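Local coordinates for protein nadb-ler3 (Gallus gallus, PDB 3WXB) that reduces carbonyl compounds with NAD(P)H as a short-chain dehydrogenase/reductase, and is seen here with NADPH bound, at residues N111-N116 against L146-F151; A172-I177 against I221-L226; W55-C60 against E103-S108. All blocks are in the same frame, centred on the assembly; numbering follows the deposited sequence.

All three contacts belong to one Rossmann-type parallel sheet with its helices, in the chain order contact 3, contact 1, contact 2. Contact 3 joins strand 55-60 to the end of helix 91-105, which leads into strand 112-115 of contact 1. Helix 130-160 of contact 1 is followed by strand 173-177, which pairs with strand 222-227 in contact 2. Contacts 1 and 2, centres about 9 Å apart, meet through neighbouring strands and touch NADPH through N116 and I177, at the C-terminal ends of strands 112-115 and 173-177, the strand edge that lines the cofactor pocket. Contact 3, centred about 12 Å from contact 1 and 18 Å from contact 2, lies away from the NADPH-binding residues.

Contact 1 (N111-N116 against L146-F151). With NDP (NADPH dihydro-nicotinamide-adenine-dinucleotide phosphate), chain C.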
loop_
_atom_site.group_PDB
_atom_site.type_symbol
_atom_site.label_atom_id
_atom_site.label_comp_id
_atom_site.label_asym_id
_atom_site.label_seq_id
_atom_site.Cartn_x
_atom_site.Cartn_y
_atom_site.Cartn_z
ATOM N N ASN A 111 16.772 -5.747 19.806
ATOM C CA ASN A 111 17.228 -6.605 18.705
ATOM C C ASN A 111 16.177 -6.882 17.648
ATOM O O ASN A 111 16.511 -7.037 16.483
ATOM C CB ASN A 111 17.734 -7.936 19.239
ATOM C CG ASN A 111 18.958 -7.768 20.146
ATOM O OD1 ASN A 111 20.080 -7.448 19.709
ATOM N ND2 ASN A 111 18.733 -7.937 21.406
ATOM N N LEU A 112 14.911 -6.941 18.041
ATOM C CA LEU A 112 13.883 -7.484 17.151
ATOM C C LEU A 112 12.566 -6.740 17.392
ATOM O O LEU A 112 12.084 -6.664 18.566
ATOM C CB LEU A 112 13.626 -8.931 17.508
ATOM C CG LEU A 112 13.576 -9.985 16.427
ATOM C CD1 LEU A 112 12.778 -11.213 16.779
ATOM C CD2 LEU A 112 13.396 -9.470 14.945
ATOM N N LEU A 113 11.980 -6.173 16.334
ATOM C CA LEU A 113 10.703 -5.448 16.486
ATOM C C LEU A 113 9.777 -6.164 15.570
ATOM O O LEU A 113 10.089 -6.249 14.373
ATOM C CB LEU A 113 10.813 -3.994 16.012
ATOM C CG LEU A 113 9.455 -3.252 15.793
ATOM C CD1 LEU A 113 8.718 -3.187 17.156
ATOM C CD2 LEU A 113 9.806 -1.818 15.336
ATOM N N ILE A 114 8.687 -6.713 16.099
ATOM C CA ILE A 114 7.719 -7.413 15.280
ATOM C C ILE A 114 6.405 -6.606 15.224
ATOM O O ILE A 114 5.629 -6.591 16.223
ATOM C CB ILE A 114 7.430 -8.823 15.809
ATOM C CG1 ILE A 114 8.779 -9.630 15.890
ATOM C CG2 ILE A 114 6.435 -9.552 14.899
ATOM C CD1 ILE A 114 8.632 -11.070 16.488
ATOM N N ASN A 115 6.150 -5.997 14.055
ATOM C CA ASN A 115 4.870 -5.301 13.784
ATOM C C ASN A 115 3.791 -6.257 13.362
ATOM O O ASN A 115 3.702 -6.635 12.195
ATOM C CB ASN A 115 5.077 -4.242 12.718
ATOM C CG ASN A 115 5.819 -3.029 13.245
ATOM O OD1 ASN A 115 5.374 -2.377 14.203
ATOM N ND2 ASN A 115 6.951 -2.687 12.598
ATOM N N ASN A 116 2.976 -6.674 14.305
ATOM C CA ASN A 116 2.016 -7.723 14.080
ATOM C C ASN A 116 0.578 -7.192 14.219
ATOM O O ASN A 116 -0.350 -7.705 13.590
ATOM C CB ASN A 116 2.276 -8.837 15.097
ATOM C CG ASN A 116 1.089 -9.790 15.264
ATOM O OD1 ASN A 116 0.883 -10.723 14.475
ATOM N ND2 ASN A 116 0.270 -9.544 16.328
ATOM N N LEU A 146 5.554 4.309 12.067
ATOM C CA LEU A 146 5.748 5.180 13.230
ATOM C C LEU A 146 6.438 4.453 14.370
ATOM O O LEU A 146 7.318 5.021 15.041
ATOM C CB LEU A 146 4.373 5.660 13.736
ATOM C CG LEU A 146 3.781 6.965 13.195
ATOM C CD1 LEU A 146 4.270 7.454 11.904
ATOM C CD2 LEU A 146 2.251 6.983 13.281
ATOM N N LEU A 147 6.053 3.211 14.557
ATOM C CA LEU A 147 6.680 2.351 15.573
ATOM C C LEU A 147 8.178 2.114 15.235
ATOM O O LEU A 147 9.047 2.218 16.109
ATOM C CB LEU A 147 5.921 1.057 15.699
ATOM C CG LEU A 147 4.614 1.201 16.498
ATOM C CD1 LEU A 147 3.624 0.078 16.158
ATOM C CD2 LEU A 147 4.901 1.177 18.059
ATOM N N SER A 148 8.452 1.812 13.969
ATOM C CA SER A 148 9.823 1.686 13.487
ATOM C C SER A 148 10.624 2.973 13.744
ATOM O O SER A 148 11.767 2.912 14.265
ATOM C CB SER A 148 9.837 1.252 12.000
ATOM O OG SER A 148 9.233 -0.028 11.923
ATOM N N GLN A 149 10.037 4.132 13.427
ATOM C CA GLN A 149 10.729 5.404 13.688
ATOM C C GLN A 149 11.013 5.544 15.196
ATOM O O GLN A 149 12.105 5.947 15.588
ATOM C CB GLN A 149 9.913 6.616 13.256
ATOM C CG GLN A 149 9.922 6.937 11.783
ATOM C CD GLN A 149 8.827 7.972 11.433
ATOM O OE1 GLN A 149 7.907 8.184 12.202
ATOM N NE2 GLN A 149 8.927 8.571 10.252
ATOM N N ALA A 150 10.022 5.233 16.030
ATOM C CA ALA A 150 10.164 5.463 17.465
ATOM C C ALA A 150 11.161 4.468 18.107
ATOM O O ALA A 150 11.857 4.800 19.079
ATOM C CB ALA A 150 8.788 5.407 18.150
ATOM N N PHE A 151 11.254 3.248 17.558
ATOM C CA PHE A 151 12.194 2.292 18.088
ATOM C C PHE A 151 13.579 2.359 17.383
ATOM O O PHE A 151 14.531 1.672 17.790
ATOM C CB PHE A 151 11.564 0.879 18.136
ATOM C CG PHE A 151 10.593 0.731 19.245
ATOM C CD1 PHE A 151 11.040 0.496 20.558
ATOM C CD2 PHE A 151 9.233 0.937 19.038
ATOM C CE1 PHE A 151 10.126 0.385 21.622
ATOM C CE2 PHE A 151 8.327 0.854 20.070
ATOM C CZ PHE A 151 8.759 0.595 21.370
HETATM P PA NDP C . -6.301 -10.978 15.375
HETATM O O1A NDP C . -7.477 -10.212 14.864
HETATM O O2A NDP C . -6.556 -12.247 15.926
HETATM O O5B NDP C . -5.532 -10.198 16.392
HETATM C C5B NDP C . -5.338 -8.773 16.164
HETATM C C4B NDP C . -4.365 -8.288 17.182
HETATM O O4B NDP C . -3.877 -6.877 16.840
HETATM C C3B NDP C . -4.985 -8.147 18.593
HETATM O O3B NDP C . -3.839 -8.255 19.536
HETATM C C2B NDP C . -5.470 -6.687 18.578
HETATM O O2B NDP C . -5.666 -6.119 19.892
HETATM C C1B NDP C . -4.273 -5.980 17.884
HETATM N N9A NDP C . -4.735 -4.609 17.303
HETATM C C8A NDP C . -5.638 -4.321 16.333
HETATM N N7A NDP C . -5.714 -2.982 16.210
HETATM C C5A NDP C . -4.987 -2.436 17.171
HETATM C C6A NDP C . -4.734 -1.156 17.495
HETATM N N6A NDP C . -5.339 -0.175 16.800
HETATM N N1A NDP C . -3.879 -0.867 18.491
HETATM C C2A NDP C . -3.225 -1.873 19.157
HETATM N N3A NDP C . -3.515 -3.190 18.826
HETATM C C4A NDP C . -4.348 -3.435 17.820
HETATM O O3 NDP C . -5.314 -11.026 14.064
HETATM P PN NDP C . -4.214 -12.179 13.798
HETATM O O1N NDP C . -4.826 -13.176 12.929
HETATM O O2N NDP C . -3.528 -12.560 15.047
HETATM O O5D NDP C . -3.241 -11.266 12.857
HETATM C C5D NDP C . -1.994 -10.683 13.284
HETATM C C4D NDP C . -1.261 -10.173 12.034
HETATM O O4D NDP C . -1.135 -11.237 11.103
HETATM C C3D NDP C . -2.155 -9.109 11.334
HETATM O O3D NDP C . -1.254 -8.095 10.902
HETATM C C2D NDP C . -2.762 -9.802 10.183
HETATM O O2D NDP C . -3.059 -8.906 9.115
HETATM C C1D NDP C . -1.683 -10.790 9.809
HETATM N N1N NDP C . -2.236 -11.928 9.030
HETATM C C2N NDP C . -3.168 -12.832 9.560
HETATM C C3N NDP C . -3.650 -13.888 8.779
HETATM C C7N NDP C . -4.541 -14.854 9.282
HETATM O O7N NDP C . -4.954 -15.741 8.531
HETATM N N7N NDP C . -4.806 -14.832 10.626
HETATM C C4N NDP C . -3.242 -14.014 7.435
HETATM C C5N NDP C . -2.323 -13.123 6.865
HETATM C C6N NDP C . -1.829 -12.057 7.634
HETATM P P2B NDP C . -7.158 -6.169 20.602
HETATM O O1X NDP C . -6.951 -5.004 21.476
HETATM O O2X NDP C . -7.177 -7.527 21.163
HETATM O O3X NDP C . -8.110 -5.919 19.486
#
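F151 meets L113 with its CB, 4.3 Å from L113 CD2; its ring has L147 CD2, from the preceding turn of the same helix, at the edge, in plane. The second flat group, the carboxamide of N115, reaches the helix with both of its ends. Its OD1 comes to 3.6 Å from L147 CD1 and 3.8 Å from L147 CB, and the two side chains slide past each other in opposite directions. Its ND2 stands 3.6 Å from S148 OG, a separation at which the two are neighbours in packing, each with a stronger partner elsewhere. N115 ND2 bonds N176 OD1 on the adjoining strand, and S148 OG is held by P144 O and Q212 OE1. N115 ND2 and S148 OG thus find their hydrogen bonds outside the two segments.

L113 carries the apolar part. With CG anti to the backbone N (chi1 165°), the branch CD2 extends to the helix and settles beside S148 OG at 3.9 Å, close to L147 O and F151 CB. N115 and N116 belong to the NNAG sequence of classical short-chain dehydrogenases, and just past the strand end N116 O accepts a hydrogen bond of 2.9 Å from O3D of the nicotinamide ribose.

Helix 146-151 runs nearly antiparallel to strand 112-115, at 163° with axes 9.9 Å apart, as expected for the connection in a beta-alpha-beta unit leading to strand 173-177. L147 touches T32 and L86 and comes within about 4 Å of the side chain of V88, a residue that binds NADPH. On the helix's flank L146, A150 and F151 pack on helix 91-105, and Q149 NE2 bonds I125 O and E128 O of the second subunit.

Contact 2 (A172-I177 against I221-L226); sequences AAIINI and IFCVAL. With NDP (NADPH dihydro-nicotinamide-adenine-dinucleotide phosphate), chain C.
I175 and V224 are brought together by their torsions: I175 holds CG1 beside its backbone N (chi1 -47°) and folds CD1 back, while V224 places CG1 between its backbone N and carbonyl carbon (chi1 68°). The two side chains lie alongside each other, pointing the same way, and CD1 of I175 comes to 3.6 Å from CG1 of V224. The other branch of I175, CG2, runs obliquely across L226 and meets its CD1 at 3.9 Å. On this same face A173 CB sits at the edge of the F222 ring, near its plane and 4.0 Å from F222 CD2. The opposite face carries I174, N176, C223 and A225; there I174 CD1 touches both I221 CG2, at 4.1 Å, and C223 SG.

Between the backbones, which run parallel with axes 4.6 Å apart, five hydrogen bonds alternate in direction. The straightest is F222 N to A172 O at 2.8 Å, and the longest is V224 N to I174 O at 3.2 Å. C-H groups of I221, A173, C223 and A225 add weaker contacts to the carbonyl oxygens.

Backbone polarity is mostly used between the strands, though C223 N bonds S266 OG. The side-chain meetings are apolar, and the buried N176 amide is held from outside the pair, ND2 by T209 OG1 of helix 196-216 and OD1 by N115. At the C-terminal end of strand 173-177, I177 O accepts a bond from K202 NZ, which binds NADPH, while I177 CG2 lies 3.3 Å from O4D of the nicotinamide ribose, consistent with this strand end positioning both lysine and cofactor.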
loop_
_atom_site.group_PDB
_atom_site.type_symbol
_atom_site.label_atom_id
_atom_site.label_comp_id
_atom_site.label_asym_id
_atom_site.label_seq_id
_atom_site.Cartn_x
_atom_site.Cartn_y
_atom_site.Cartn_z
ATOM N N ALA A 172 19.767 -6.844 14.570
ATOM C CA ALA A 172 18.804 -5.751 14.695
ATOM C C ALA A 172 17.894 -5.919 13.506
ATOM O O ALA A 172 18.381 -5.872 12.365
ATOM C CB ALA A 172 19.495 -4.399 14.613
ATOM N N ALA A 173 16.604 -6.134 13.747
ATOM C CA ALA A 173 15.649 -6.463 12.639
ATOM C C ALA A 173 14.249 -5.850 12.899
ATOM O O ALA A 173 13.825 -5.801 14.047
ATOM C CB ALA A 173 15.477 -7.981 12.489
ATOM N N ILE A 174 13.561 -5.464 11.847
ATOM C CA ILE A 174 12.160 -5.123 11.856
ATOM C C ILE A 174 11.432 -6.179 11.042
ATOM O O ILE A 174 11.760 -6.432 9.930
ATOM C CB ILE A 174 11.913 -3.725 11.259
ATOM C CG1 ILE A 174 12.557 -2.643 12.104
ATOM C CG2 ILE A 174 10.443 -3.472 11.076
ATOM C CD1 ILE A 174 12.815 -1.410 11.399
ATOM N N ILE A 175 10.461 -6.797 11.649
ATOM C CA ILE A 175 9.671 -7.791 11.031
ATOM C C ILE A 175 8.246 -7.236 10.847
ATOM O O ILE A 175 7.589 -6.949 11.786
ATOM C CB ILE A 175 9.596 -9.076 11.878
ATOM C CG1 ILE A 175 10.969 -9.498 12.359
ATOM C CG2 ILE A 175 8.875 -10.171 11.161
ATOM C CD1 ILE A 175 12.006 -9.407 11.287
ATOM N N ASN A 176 7.805 -7.101 9.618
ATOM C CA ASN A 176 6.442 -6.694 9.336
ATOM C C ASN A 176 5.532 -7.838 8.951
ATOM O O ASN A 176 5.755 -8.451 7.949
ATOM C CB ASN A 176 6.436 -5.598 8.303
ATOM C CG ASN A 176 7.073 -4.374 8.796
ATOM O OD1 ASN A 176 6.935 -4.051 9.919
ATOM N ND2 ASN A 176 7.814 -3.723 7.970
ATOM N N ILE A 177 4.509 -8.123 9.758
ATOM C CA ILE A 177 3.641 -9.253 9.439
ATOM C C ILE A 177 2.620 -8.793 8.368
ATOM O O ILE A 177 1.658 -8.049 8.689
ATOM C CB ILE A 177 2.910 -9.805 10.665
ATOM C CG1 ILE A 177 3.903 -10.099 11.799
ATOM C CG2 ILE A 177 2.058 -11.062 10.258
ATOM C CD1 ILE A 177 4.998 -11.208 11.398
ATOM N N ILE A 221 20.473 -2.547 10.167
ATOM C CA ILE A 221 19.137 -3.070 10.518
ATOM C C ILE A 221 18.517 -3.882 9.378
ATOM O O ILE A 221 18.421 -3.390 8.253
ATOM C CB ILE A 221 18.206 -1.892 10.886
ATOM C CG1 ILE A 221 18.809 -1.214 12.112
ATOM C CG2 ILE A 221 16.765 -2.446 11.130
ATOM C CD1 ILE A 221 18.139 0.068 12.512
ATOM N N PHE A 222 18.129 -5.112 9.661
ATOM C CA PHE A 222 17.536 -6.017 8.700
ATOM C C PHE A 222 16.015 -5.784 8.693
ATOM O O PHE A 222 15.451 -5.517 9.745
ATOM C CB PHE A 222 17.819 -7.439 9.188
ATOM C CG PHE A 222 17.235 -8.491 8.329
ATOM C CD1 PHE A 222 17.874 -8.912 7.187
ATOM C CD2 PHE A 222 16.016 -9.027 8.630
ATOM C CE1 PHE A 222 17.288 -9.912 6.378
ATOM C CE2 PHE A 222 15.417 -10.023 7.818
ATOM C CZ PHE A 222 16.070 -10.470 6.690
ATOM N N CYS A 223 15.361 -5.876 7.528
ATOM C CA CYS A 223 13.889 -5.729 7.445
ATOM C C CYS A 223 13.300 -6.795 6.558
ATOM O O CYS A 223 13.923 -7.179 5.544
ATOM C CB CYS A 223 13.505 -4.358 6.877
ATOM S SG CYS A 223 14.197 -2.992 7.728
ATOM N N VAL A 224 12.116 -7.299 6.889
ATOM C CA VAL A 224 11.516 -8.350 6.071
ATOM C C VAL A 224 9.991 -8.336 6.294
ATOM O O VAL A 224 9.568 -7.926 7.368
ATOM C CB VAL A 224 12.053 -9.758 6.406
ATOM C CG1 VAL A 224 11.617 -10.249 7.824
ATOM C CG2 VAL A 224 11.630 -10.760 5.332
ATOM N N ALA A 225 9.219 -8.752 5.293
ATOM C CA ALA A 225 7.749 -8.861 5.390
ATOM C C ALA A 225 7.473 -10.348 5.405
ATOM O O ALA A 225 8.027 -11.057 4.539
ATOM C CB ALA A 225 7.105 -8.248 4.115
ATOM N N LEU A 226 6.636 -10.839 6.322
ATOM C CA LEU A 226 6.242 -12.252 6.351
ATOM C C LEU A 226 4.751 -12.477 6.151
ATOM O O LEU A 226 3.910 -11.769 6.746
ATOM C CB LEU A 226 6.582 -12.872 7.722
ATOM C CG LEU A 226 8.056 -12.859 8.157
ATOM C CD1 LEU A 226 8.258 -13.583 9.485
ATOM C CD2 LEU A 226 8.910 -13.443 7.070
HETATM P PA NDP C . -6.301 -10.978 15.375
HETATM O O1A NDP C . -7.477 -10.212 14.864
HETATM O O2A NDP C . -6.556 -12.247 15.926
HETATM O O5B NDP C . -5.532 -10.198 16.392
HETATM C C5B NDP C . -5.338 -8.773 16.164
HETATM C C4B NDP C . -4.365 -8.288 17.182
HETATM O O4B NDP C . -3.877 -6.877 16.840
HETATM C C3B NDP C . -4.985 -8.147 18.593
HETATM O O3B NDP C . -3.839 -8.255 19.536
HETATM C C2B NDP C . -5.470 -6.687 18.578
HETATM O O2B NDP C . -5.666 -6.119 19.892
HETATM C C1B NDP C . -4.273 -5.980 17.884
HETATM N N9A NDP C . -4.735 -4.609 17.303
HETATM C C8A NDP C . -5.638 -4.321 16.333
HETATM N N7A NDP C . -5.714 -2.982 16.210
HETATM C C5A NDP C . -4.987 -2.436 17.171
HETATM C C6A NDP C . -4.734 -1.156 17.495
HETATM N N6A NDP C . -5.339 -0.175 16.800
HETATM N N1A NDP C . -3.879 -0.867 18.491
HETATM C C2A NDP C . -3.225 -1.873 19.157
HETATM N N3A NDP C . -3.515 -3.190 18.826
HETATM C C4A NDP C . -4.348 -3.435 17.820
HETATM O O3 NDP C . -5.314 -11.026 14.064
HETATM P PN NDP C . -4.214 -12.179 13.798
HETATM O O1N NDP C . -4.826 -13.176 12.929
HETATM O O2N NDP C . -3.528 -12.560 15.047
HETATM O O5D NDP C . -3.241 -11.266 12.857
HETATM C C5D NDP C . -1.994 -10.683 13.284
HETATM C C4D NDP C . -1.261 -10.173 12.034
HETATM O O4D NDP C . -1.135 -11.237 11.103
HETATM C C3D NDP C . -2.155 -9.109 11.334
HETATM O O3D NDP C . -1.254 -8.095 10.902
HETATM C C2D NDP C . -2.762 -9.802 10.183
HETATM O O2D NDP C . -3.059 -8.906 9.115
HETATM C C1D NDP C . -1.683 -10.790 9.809
HETATM N N1N NDP C . -2.236 -11.928 9.030
HETATM C C2N NDP C . -3.168 -12.832 9.560
HETATM C C3N NDP C . -3.650 -13.888 8.779
HETATM C C7N NDP C . -4.541 -14.854 9.282
HETATM O O7N NDP C . -4.954 -15.741 8.531
HETATM N N7N NDP C . -4.806 -14.832 10.626
HETATM C C4N NDP C . -3.242 -14.014 7.435
HETATM C C5N NDP C . -2.323 -13.123 6.865
HETATM C C6N NDP C . -1.829 -12.057 7.634
HETATM P P2B NDP C . -7.158 -6.169 20.602
HETATM O O1X NDP C . -6.951 -5.004 21.476
HETATM O O2X NDP C . -7.177 -7.527 21.163
HETATM O O3X NDP C . -8.110 -5.919 19.486
#

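Contact 3 (W55-C60 against E103-S108)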
loop_
_atom_site.group_PDB
_atom_site.type_symbol
_atom_site.label_atom_id
_atom_site.label_comp_id
_atom_site.label_asym_id
_atom_site.label_seq_id
_atom_site.Cartn_x
_atom_site.Cartn_y
_atom_site.Cartn_z
ATOM N N TRP A 55 14.452 -9.783 27.590
ATOM C CA TRP A 55 13.213 -9.035 27.647
ATOM C C TRP A 55 12.357 -9.389 26.461
ATOM O O TRP A 55 12.809 -9.277 25.355
ATOM C CB TRP A 55 13.454 -7.541 27.556
ATOM C CG TRP A 55 14.288 -6.852 28.580
ATOM C CD1 TRP A 55 13.872 -6.352 29.753
ATOM C CD2 TRP A 55 15.665 -6.505 28.467
ATOM N NE1 TRP A 55 14.902 -5.739 30.395
ATOM C CE2 TRP A 55 16.019 -5.826 29.627
ATOM C CE3 TRP A 55 16.640 -6.734 27.507
ATOM C CZ2 TRP A 55 17.308 -5.358 29.856
ATOM C CZ3 TRP A 55 17.912 -6.281 27.736
ATOM C CH2 TRP A 55 18.239 -5.596 28.897
ATOM N N VAL A 56 11.126 -9.795 26.708
ATOM C CA VAL A 56 10.120 -9.863 25.689
ATOM C C VAL A 56 9.115 -8.785 26.065
ATOM O O VAL A 56 8.464 -8.863 27.121
ATOM C CB VAL A 56 9.416 -11.208 25.663
ATOM C CG1 VAL A 56 8.306 -11.171 24.601
ATOM C CG2 VAL A 56 10.428 -12.338 25.378
ATOM N N PHE A 57 9.048 -7.742 25.245
ATOM C CA PHE A 57 8.018 -6.735 25.379
ATOM C C PHE A 57 6.787 -7.184 24.613
ATOM O O PHE A 57 6.822 -7.443 23.383
ATOM C CB PHE A 57 8.524 -5.408 24.893
ATOM C CG PHE A 57 9.707 -4.913 25.668
ATOM C CD1 PHE A 57 9.529 -4.202 26.866
ATOM C CD2 PHE A 57 11.020 -5.209 25.236
ATOM C CE1 PHE A 57 10.673 -3.753 27.613
ATOM C CE2 PHE A 57 12.145 -4.761 25.975
ATOM C CZ PHE A 57 11.970 -4.054 27.155
ATOM N N ALA A 58 5.675 -7.296 25.323
ATOM C CA ALA A 58 4.455 -7.684 24.633
ATOM C C ALA A 58 3.508 -6.469 24.694
ATOM O O ALA A 58 3.140 -6.020 25.810
ATOM C CB ALA A 58 3.863 -8.876 25.321
ATOM N N THR A 59 3.122 -5.900 23.553
ATOM C CA THR A 59 2.241 -4.753 23.657
ATOM C C THR A 59 0.778 -5.207 23.586
ATOM O O THR A 59 0.413 -6.165 22.871
ATOM C CB THR A 59 2.562 -3.591 22.684
ATOM O OG1 THR A 59 1.894 -3.796 21.433
ATOM C CG2 THR A 59 4.092 -3.494 22.429
ATOM N N CYS A 60 -0.065 -4.499 24.345
ATOM C CA CYS A 60 -1.489 -4.672 24.212
ATOM C C CYS A 60 -2.248 -3.429 24.672
ATOM O O CYS A 60 -1.683 -2.419 25.098
ATOM C CB CYS A 60 -2.002 -5.920 24.923
ATOM S SG CYS A 60 -2.096 -5.797 26.774
ATOM N N GLU A 103 13.461 2.941 28.790
ATOM C CA GLU A 103 13.828 3.056 30.188
ATOM C C GLU A 103 14.082 1.645 30.731
ATOM O O GLU A 103 15.087 1.402 31.427
ATOM C CB GLU A 103 12.731 3.841 30.973
ATOM C CG GLU A 103 12.854 3.705 32.475
ATOM C CD GLU A 103 11.611 4.150 33.265
ATOM O OE1 GLU A 103 11.466 3.768 34.456
ATOM O OE2 GLU A 103 10.793 4.878 32.702
ATOM N N ARG A 104 13.227 0.682 30.393
ATOM C CA ARG A 104 13.476 -0.713 30.846
ATOM C C ARG A 104 14.749 -1.344 30.279
ATOM O O ARG A 104 15.389 -2.185 30.940
ATOM C CB ARG A 104 12.253 -1.625 30.615
ATOM C CG ARG A 104 11.484 -1.928 31.882
ATOM C CD ARG A 104 12.250 -3.008 32.678
ATOM N NE ARG A 104 11.470 -4.148 33.180
ATOM C CZ ARG A 104 10.183 -4.145 33.506
ATOM N NH1 ARG A 104 9.445 -3.072 33.410
ATOM N NH2 ARG A 104 9.639 -5.252 33.948
ATOM N N LEU A 105 15.142 -0.920 29.074
ATOM C CA LEU A 105 16.321 -1.462 28.391
ATOM C C LEU A 105 17.635 -0.972 28.989
ATOM O O LEU A 105 18.687 -1.610 28.829
ATOM C CB LEU A 105 16.266 -1.128 26.888
ATOM C CG LEU A 105 15.322 -2.065 26.114
ATOM C CD1 LEU A 105 15.264 -1.644 24.608
ATOM C CD2 LEU A 105 15.688 -3.569 26.274
ATOM N N LYS A 106 17.566 0.151 29.693
ATOM C CA LYS A 106 18.696 0.705 30.485
ATOM C C LYS A 106 19.939 0.854 29.631
ATOM O O LYS A 106 21.029 0.485 30.040
ATOM C CB LYS A 106 18.965 -0.120 31.780
ATOM C CG LYS A 106 17.870 -0.007 32.854
ATOM C CD LYS A 106 17.930 -1.081 33.966
ATOM C CE LYS A 106 17.553 -2.436 33.395
ATOM N NZ LYS A 106 17.291 -3.463 34.388
ATOM N N GLY A 107 19.756 1.370 28.417
ATOM C CA GLY A 107 20.869 1.672 27.518
ATOM C C GLY A 107 21.167 0.558 26.535
ATOM O O GLY A 107 21.918 0.766 25.604
ATOM N N SER A 108 20.605 -0.622 26.751
ATOM C CA SER A 108 20.768 -1.743 25.823
ATOM C C SER A 108 19.902 -1.571 24.559
ATOM O O SER A 108 18.892 -0.860 24.583
ATOM C CB SER A 108 20.369 -3.047 26.489
ATOM O OG SER A 108 21.495 -3.593 27.178
#
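W55 and L105 cross at an oblique angle, and the methyl CD2 of the leucine is set over one face of the indole. It stands 3.7 Å from the centroid of the six-membered ring, 18° off the ring normal, a CH-pi contact shifted toward the rim, where W55 CE3 is nearest at 3.5 Å. F57, two residues on and on the same side of the strand, receives that methyl quite differently: L105 CD2 lies at the edge of its ring, near the plane, 3.8 Å from F57 CE2. The one methyl thus touches an indole face and a phenyl edge that approach it roughly at right angles. L105 reaches this place with CG beside its backbone N (chi1 -79°) and an extended second torsion.

R104 also meets the F57 edge, through its CB at 4.0 Å from F57 CE1. Its chain then bends at the second and third torsions, leaving the guanidinium plane turned 75° from the ring. Farther along the indole, S108 CB comes obliquely to 4.1 Å from W55 CH2.

S108 is returned to the tryptophan by a type I' turn from L105 to S108, closed by a 3.0 Å hydrogen bond from S108 N to L105 O. K106 and G107 supply the two positive phi values the turn requires, K106 being the first residue to depart from helical geometry.

With no hydrogen bond crossing it, the contact is apolar packing at the edge of the sheet where the parallel strands begin. F57 also touches V82 and V84 of strand 81-85. Helix 91-105 here finishes its passage over the sheet, in the long crossover from outer strand 81-85 to central strand 112-115 that belongs to the 3-2-1-4 strand order of the Rossmann fold.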